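Local coordinates for kelch-like protein 7 (PDB 3II7) that combines a Kelch-repeat domain, the part in this chain, with other domains to serve as substrate-specific adapter of a CUL3-RBX1 E3 ubiquitin ligase, at residues R14-G19 with T37-P42; V58-G63 with D80-K85. One frame throughout, in Å; residues are numbered along the deposited sequence.

Contact 1 (R14-G19 with T37-P42); sequences RIALFG and TDIRCP. With EDO (1,2-ethanediol), chain B.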
loop_
_atom_site.group_PDB
_atom_site.type_symbol
_atom_site.label_atom_id
_atom_site.label_comp_id
_atom_site.label_asym_id
_atom_site.label_seq_id
_atom_site.Cartn_x
_atom_site.Cartn_y
_atom_site.Cartn_z
ATOM N N ARG A 14 -13.743 3.670 6.385
ATOM C CA ARG A 14 -14.026 3.279 5.000
ATOM C C ARG A 14 -12.712 2.888 4.407
ATOM O O ARG A 14 -11.645 3.322 4.891
ATOM C CB ARG A 14 -14.576 4.439 4.168
ATOM C CG ARG A 14 -15.919 5.011 4.590
ATOM C CD ARG A 14 -17.088 4.091 4.306
ATOM N NE ARG A 14 -18.350 4.804 4.535
ATOM C CZ ARG A 14 -18.847 5.108 5.742
ATOM N NH1 ARG A 14 -18.211 4.763 6.861
ATOM N NH2 ARG A 14 -19.989 5.770 5.831
ATOM N N ILE A 15 -12.772 2.080 3.354
ATOM C CA ILE A 15 -11.617 1.797 2.521
ATOM C C ILE A 15 -11.810 2.571 1.216
ATOM O O ILE A 15 -12.815 2.385 0.518
ATOM C CB ILE A 15 -11.448 0.299 2.276
ATOM C CG1 ILE A 15 -11.351 -0.446 3.613
ATOM C CG2 ILE A 15 -10.184 0.069 1.395
ATOM C CD1 ILE A 15 -11.360 -1.972 3.542
ATOM N N ALA A 16 -10.890 3.474 0.927
ATOM C CA ALA A 16 -11.002 4.367 -0.236
ATOM C C ALA A 16 -10.120 3.859 -1.350
ATOM O O ALA A 16 -8.953 3.533 -1.138
ATOM C CB ALA A 16 -10.600 5.757 0.139
ATOM N N LEU A 17 -10.697 3.792 -2.549
ATOM C CA LEU A 17 -9.984 3.324 -3.744
ATOM C C LEU A 17 -9.962 4.452 -4.760
ATOM O O LEU A 17 -11.005 5.067 -5.028
ATOM C CB LEU A 17 -10.656 2.093 -4.321
ATOM C CG LEU A 17 -10.449 0.787 -3.523
ATOM C CD1 LEU A 17 -11.181 0.814 -2.214
ATOM C CD2 LEU A 17 -10.883 -0.414 -4.354
ATOM N N PHE A 18 -8.779 4.739 -5.303
ATOM C CA PHE A 18 -8.618 5.838 -6.263
ATOM C C PHE A 18 -8.091 5.360 -7.572
ATOM O O PHE A 18 -7.000 4.767 -7.626
ATOM C CB PHE A 18 -7.712 6.917 -5.713
ATOM C CG PHE A 18 -8.244 7.577 -4.447
ATOM C CD1 PHE A 18 -7.932 7.046 -3.180
ATOM C CD2 PHE A 18 -9.074 8.687 -4.523
ATOM C CE1 PHE A 18 -8.416 7.625 -2.031
ATOM C CE2 PHE A 18 -9.563 9.282 -3.375
ATOM C CZ PHE A 18 -9.229 8.748 -2.111
ATOM N N GLY A 19 -8.832 5.648 -8.649
ATOM C CA GLY A 19 -8.498 5.143 -9.970
ATOM C C GLY A 19 -8.703 6.111 -11.092
ATOM O O GLY A 19 -8.949 5.690 -12.214
ATOM N N THR A 37 -19.523 3.586 -2.638
ATOM C CA THR A 37 -20.004 4.942 -2.857
ATOM C C THR A 37 -19.002 5.774 -3.619
ATOM O O THR A 37 -17.831 5.791 -3.283
ATOM C CB THR A 37 -20.295 5.649 -1.511
ATOM O OG1 THR A 37 -21.192 4.847 -0.739
ATOM C CG2 THR A 37 -20.910 7.032 -1.752
ATOM N N ASP A 38 -19.472 6.484 -4.636
ATOM C CA ASP A 38 -18.600 7.331 -5.468
ATOM C C ASP A 38 -17.904 8.493 -4.729
ATOM O O ASP A 38 -18.495 9.149 -3.880
ATOM C CB ASP A 38 -19.389 7.901 -6.647
ATOM C CG ASP A 38 -19.840 6.836 -7.646
ATOM O OD1 ASP A 38 -19.366 5.680 -7.608
ATOM O OD2 ASP A 38 -20.686 7.193 -8.491
ATOM N N ILE A 39 -16.627 8.699 -5.065
ATOM C CA ILE A 39 -15.849 9.881 -4.694
ATOM C C ILE A 39 -15.549 10.634 -5.981
ATOM O O ILE A 39 -14.928 10.076 -6.892
ATOM C CB ILE A 39 -14.500 9.485 -4.052
ATOM C CG1 ILE A 39 -14.711 8.643 -2.786
ATOM C CG2 ILE A 39 -13.662 10.718 -3.720
ATOM C CD1 ILE A 39 -13.430 7.982 -2.265
ATOM N N ARG A 40 -15.963 11.895 -6.062
ATOM C CA ARG A 40 -15.620 12.723 -7.208
ATOM C C ARG A 40 -14.140 13.088 -7.163
ATOM O O ARG A 40 -13.644 13.524 -6.128
ATOM C CB ARG A 40 -16.486 13.981 -7.258
ATOM C CG ARG A 40 -17.960 13.678 -7.542
ATOM C CD ARG A 40 -18.807 14.918 -7.456
ATOM N NE ARG A 40 -18.797 15.448 -6.086
ATOM C CZ ARG A 40 -19.202 16.660 -5.718
ATOM N NH1 ARG A 40 -19.687 17.538 -6.608
ATOM N NH2 ARG A 40 -19.103 17.004 -4.438
ATOM N N CYS A 41 -13.443 12.869 -8.283
ATOM C CA CYS A 41 -12.003 13.147 -8.416
ATOM C C CYS A 41 -11.761 13.818 -9.744
ATOM O O CYS A 41 -12.069 13.236 -10.780
ATOM C CB CYS A 41 -11.206 11.873 -8.392
ATOM S SG CYS A 41 -9.419 12.070 -8.587
ATOM N N PRO A 42 -11.191 15.024 -9.729
ATOM C CA PRO A 42 -10.963 15.764 -10.964
ATOM C C PRO A 42 -9.550 15.561 -11.568
ATOM O O PRO A 42 -9.165 16.278 -12.486
ATOM C CB PRO A 42 -11.119 17.192 -10.493
ATOM C CG PRO A 42 -10.461 17.180 -9.158
ATOM C CD PRO A 42 -10.796 15.832 -8.559
HETATM C C1 EDO B . -14.064 9.373 -9.829
HETATM O O1 EDO B . -15.148 8.641 -9.204
HETATM C C2 EDO B . -14.572 10.273 -10.947
HETATM O O2 EDO B . -15.069 11.530 -10.475
#

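Contact 2 (V58-G63 with D80-K85); sequences VYILGG and DSWYSK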
loop_
_atom_site.group_PDB
_atom_site.type_symbol
_atom_site.label_atom_id
_atom_site.label_comp_id
_atom_site.label_asym_id
_atom_site.label_seq_id
_atom_site.Cartn_x
_atom_site.Cartn_y
_atom_site.Cartn_z
ATOM N N VAL A 58 -6.396 12.244 2.398
ATOM C CA VAL A 58 -5.714 11.244 1.554
ATOM C C VAL A 58 -4.711 11.990 0.701
ATOM O O VAL A 58 -5.081 12.930 -0.019
ATOM C CB VAL A 58 -6.662 10.490 0.636
ATOM C CG1 VAL A 58 -5.874 9.523 -0.265
ATOM C CG2 VAL A 58 -7.762 9.703 1.434
ATOM N N TYR A 59 -3.435 11.603 0.811
ATOM C CA TYR A 59 -2.363 12.160 -0.026
ATOM C C TYR A 59 -2.041 11.176 -1.126
ATOM O O TYR A 59 -1.796 9.961 -0.852
ATOM C CB TYR A 59 -1.104 12.408 0.806
ATOM C CG TYR A 59 -1.310 13.424 1.895
ATOM C CD1 TYR A 59 -0.986 14.763 1.696
ATOM C CD2 TYR A 59 -1.829 13.056 3.108
ATOM C CE1 TYR A 59 -1.179 15.700 2.693
ATOM C CE2 TYR A 59 -2.008 13.974 4.136
ATOM C CZ TYR A 59 -1.691 15.302 3.923
ATOM O OH TYR A 59 -1.888 16.214 4.915
ATOM N N ILE A 60 -2.055 11.675 -2.365
ATOM C CA ILE A 60 -1.698 10.881 -3.544
ATOM C C ILE A 60 -0.410 11.459 -4.090
ATOM O O ILE A 60 -0.333 12.674 -4.404
ATOM C CB ILE A 60 -2.797 10.925 -4.594
ATOM C CG1 ILE A 60 -4.038 10.211 -4.058
ATOM C CG2 ILE A 60 -2.325 10.229 -5.937
ATOM C CD1 ILE A 60 -5.236 10.287 -4.928
ATOM N N LEU A 61 0.621 10.626 -4.145
ATOM C CA LEU A 61 1.966 11.121 -4.457
ATOM C C LEU A 61 2.762 10.142 -5.325
ATOM O O LEU A 61 2.470 8.941 -5.364
ATOM C CB LEU A 61 2.694 11.488 -3.145
ATOM C CG LEU A 61 2.820 10.380 -2.104
ATOM C CD1 LEU A 61 3.995 9.472 -2.421
ATOM C CD2 LEU A 61 2.957 10.992 -0.720
ATOM N N GLY A 62 3.753 10.684 -6.044
ATOM C CA GLY A 62 4.585 9.884 -6.921
ATOM C C GLY A 62 3.864 9.451 -8.180
ATOM O O GLY A 62 2.761 9.958 -8.517
ATOM N N GLY A 63 4.481 8.525 -8.897
ATOM C CA GLY A 63 3.929 8.041 -10.120
ATOM C C GLY A 63 4.149 8.962 -11.303
ATOM O O GLY A 63 4.819 10.010 -11.215
ATOM N N ASP A 80 -14.911 16.800 1.422
ATOM C CA ASP A 80 -15.095 16.286 0.058
ATOM C C ASP A 80 -14.509 17.264 -0.950
ATOM O O ASP A 80 -15.175 17.680 -1.924
ATOM C CB ASP A 80 -16.596 16.028 -0.206
ATOM C CG ASP A 80 -16.880 15.460 -1.596
ATOM O OD1 ASP A 80 -16.076 14.651 -2.119
ATOM O OD2 ASP A 80 -17.935 15.817 -2.146
ATOM N N SER A 81 -13.255 17.641 -0.725
ATOM C CA SER A 81 -12.604 18.629 -1.580
ATOM C C SER A 81 -11.148 18.267 -1.786
ATOM O O SER A 81 -10.545 17.574 -0.961
ATOM C CB SER A 81 -12.705 20.024 -0.966
ATOM O OG SER A 81 -12.019 20.087 0.251
ATOM N N TRP A 82 -10.609 18.745 -2.909
ATOM C CA TRP A 82 -9.260 18.449 -3.315
ATOM C C TRP A 82 -8.392 19.680 -3.277
ATOM O O TRP A 82 -8.847 20.802 -3.584
ATOM C CB TRP A 82 -9.247 17.907 -4.743
ATOM C CG TRP A 82 -9.784 16.516 -4.883
ATOM C CD1 TRP A 82 -11.096 16.163 -5.087
ATOM C CD2 TRP A 82 -9.037 15.293 -4.860
ATOM N NE1 TRP A 82 -11.209 14.787 -5.172
ATOM C CE2 TRP A 82 -9.958 14.235 -5.057
ATOM C CE3 TRP A 82 -7.670 14.983 -4.695
ATOM C CZ2 TRP A 82 -9.560 12.887 -5.083
ATOM C CZ3 TRP A 82 -7.273 13.657 -4.734
ATOM C CH2 TRP A 82 -8.221 12.613 -4.903
ATOM N N TYR A 83 -7.129 19.469 -2.947
ATOM C CA TYR A 83 -6.124 20.505 -3.073
ATOM C C TYR A 83 -4.771 19.907 -3.434
ATOM O O TYR A 83 -4.610 18.683 -3.428
ATOM C CB TYR A 83 -6.062 21.370 -1.811
ATOM C CG TYR A 83 -5.705 20.650 -0.556
ATOM C CD1 TYR A 83 -4.408 20.694 -0.057
ATOM C CD2 TYR A 83 -6.674 19.965 0.189
ATOM C CE1 TYR A 83 -4.067 20.026 1.135
ATOM C CE2 TYR A 83 -6.338 19.339 1.381
ATOM C CZ TYR A 83 -5.041 19.371 1.839
ATOM O OH TYR A 83 -4.703 18.752 3.028
ATOM N N SER A 84 -3.811 20.753 -3.799
ATOM C CA SER A 84 -2.513 20.233 -4.249
ATOM C C SER A 84 -1.347 20.938 -3.605
ATOM O O SER A 84 -1.370 22.167 -3.425
ATOM C CB SER A 84 -2.380 20.351 -5.765
ATOM O OG SER A 84 -3.425 19.691 -6.428
ATOM N N LYS A 85 -0.332 20.150 -3.272
ATOM C CA LYS A 85 0.933 20.627 -2.719
ATOM C C LYS A 85 2.065 20.100 -3.590
ATOM O O LYS A 85 1.816 19.390 -4.522
ATOM C CB LYS A 85 1.079 20.109 -1.298
ATOM C CG LYS A 85 0.023 20.631 -0.363
ATOM C CD LYS A 85 0.297 22.100 -0.038
ATOM C CE LYS A 85 -0.860 22.750 0.667
ATOM N NZ LYS A 85 -0.707 24.225 0.601
HETATM O O HOH W 1 -2.296 18.775 4.119
#

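Contact 1 (R14-G19 with T37-P42)
A single methyl group, Ile39 CD1, makes both of the close approaches between 14-19 and 37-42, one to Ala16 and one to Phe18. No hydrogen bond joins the two segments, since strand 26-30 runs between strands 13-18 and 35-38 and takes up the backbone pairing. Ile39 reaches past that middle strand along one face of the blade. Its side chain is extended, with CD1 nearly anti to CA (chi2 168°), and this carries the methyl far enough to meet strand 13-18. There Ile39 CD1 lies 4.3 Å from Ala16 CB and 4.2 Å from Phe18 CE2, meeting the phenyl ring at a slant. Phe18 takes part through the far end of its ring, whose other neighbours include Cys26 on the intervening strand and Trp82 of the next blade. All three residues are buried, so the contact is a small apolar patch linking strand 13-18 to the loop that follows the outermost strand, 35-38, of a Kelch β-propeller blade. The blade's innermost strand, 290-295, comes from the far end of the chain: the backbone of Ala16 is hydrogen-bonded to that of Cys292, the ring closure characteristic of this fold.

Beyond the methyl, the backbone of 39-41 holds a molecule of 1,2-ethanediol, probably from the crystallisation liquor. Its O1 donates to Ile39 O at 2.7 Å, while Cys41 N donates to its O2 at 3.0 Å along a nearly straight path, with an N-H...O angle of 171°. The diol thus bridges a carbonyl and an amide two residues apart. The chemistry is therefore divided: dispersion and burial alone join the side chains across the blade, whereas the polar backbone at the outer edge is at least partly satisfied by a small bound solute.

Contact 2 (V58-G63 with D80-K85)
Trp82, Ile60 and Tyr59 have the most surface buried between 58-63 and 80-85, and they meet the other segment in two separate ways. The first is apolar. Ile60 CD1 sits at the edge of the Trp82 indole, in the plane of the ring, 3.8 Å from Trp82 CH2 and 3.9 Å from Trp82 CZ3. In Trp82, CG lies beside the backbone N (chi1 -72°), which together with chi2 of 88° directs the six-membered ring toward Ile60. The pyrrole nitrogen is engaged away from this meeting, by a hydrogen bond from NE1 to Arg40 O. Phe18 of the neighbouring blade touches Ile60, and Phe43 packs edge-to-face with the indole.

The second connection is polar and involves Tyr59, the residue next to Ile60. Its hydroxyl and that of Tyr83 stand 4.2 Å apart (OH to OH), too far for a direct bond, and a water spans them, 2.7 Å from Tyr59 OH and 2.6 Å from Tyr83 OH. This water lies in the plane of the Tyr83 ring, at its edge.

Strand 71-76 separates the two segments in the second propeller blade, and Cys74 on it touches both tyrosines. The meeting of Ile60 with Trp82 thus involves no directional bond, whereas the water couples two otherwise separate hydroxyls across that strand.

From the N terminus, contact 1 closes a loop of 17 residues containing strand 26-30, and contact 2 closes one of 16 containing strand 71-76. The two are in series, neither nested nor crossed, in Kelch repeats 1 and 2. Contact 1 ties strand 13-18 to the loop after strand 35-38, contact 2 strand 57-61 to strand 81-86, each spanning the intervening strand of its own blade. The blades also meet near the propeller's rim, where 37-42 runs along the outer strand of the next one and the turn before it: Arg40 NH2 forms a salt bridge with Asp80 OD2 at 2.8 Å, Cys41 SG packs 3.6 Å from Trp82 CZ2, and Pro42 CD approaches Trp82 CD1.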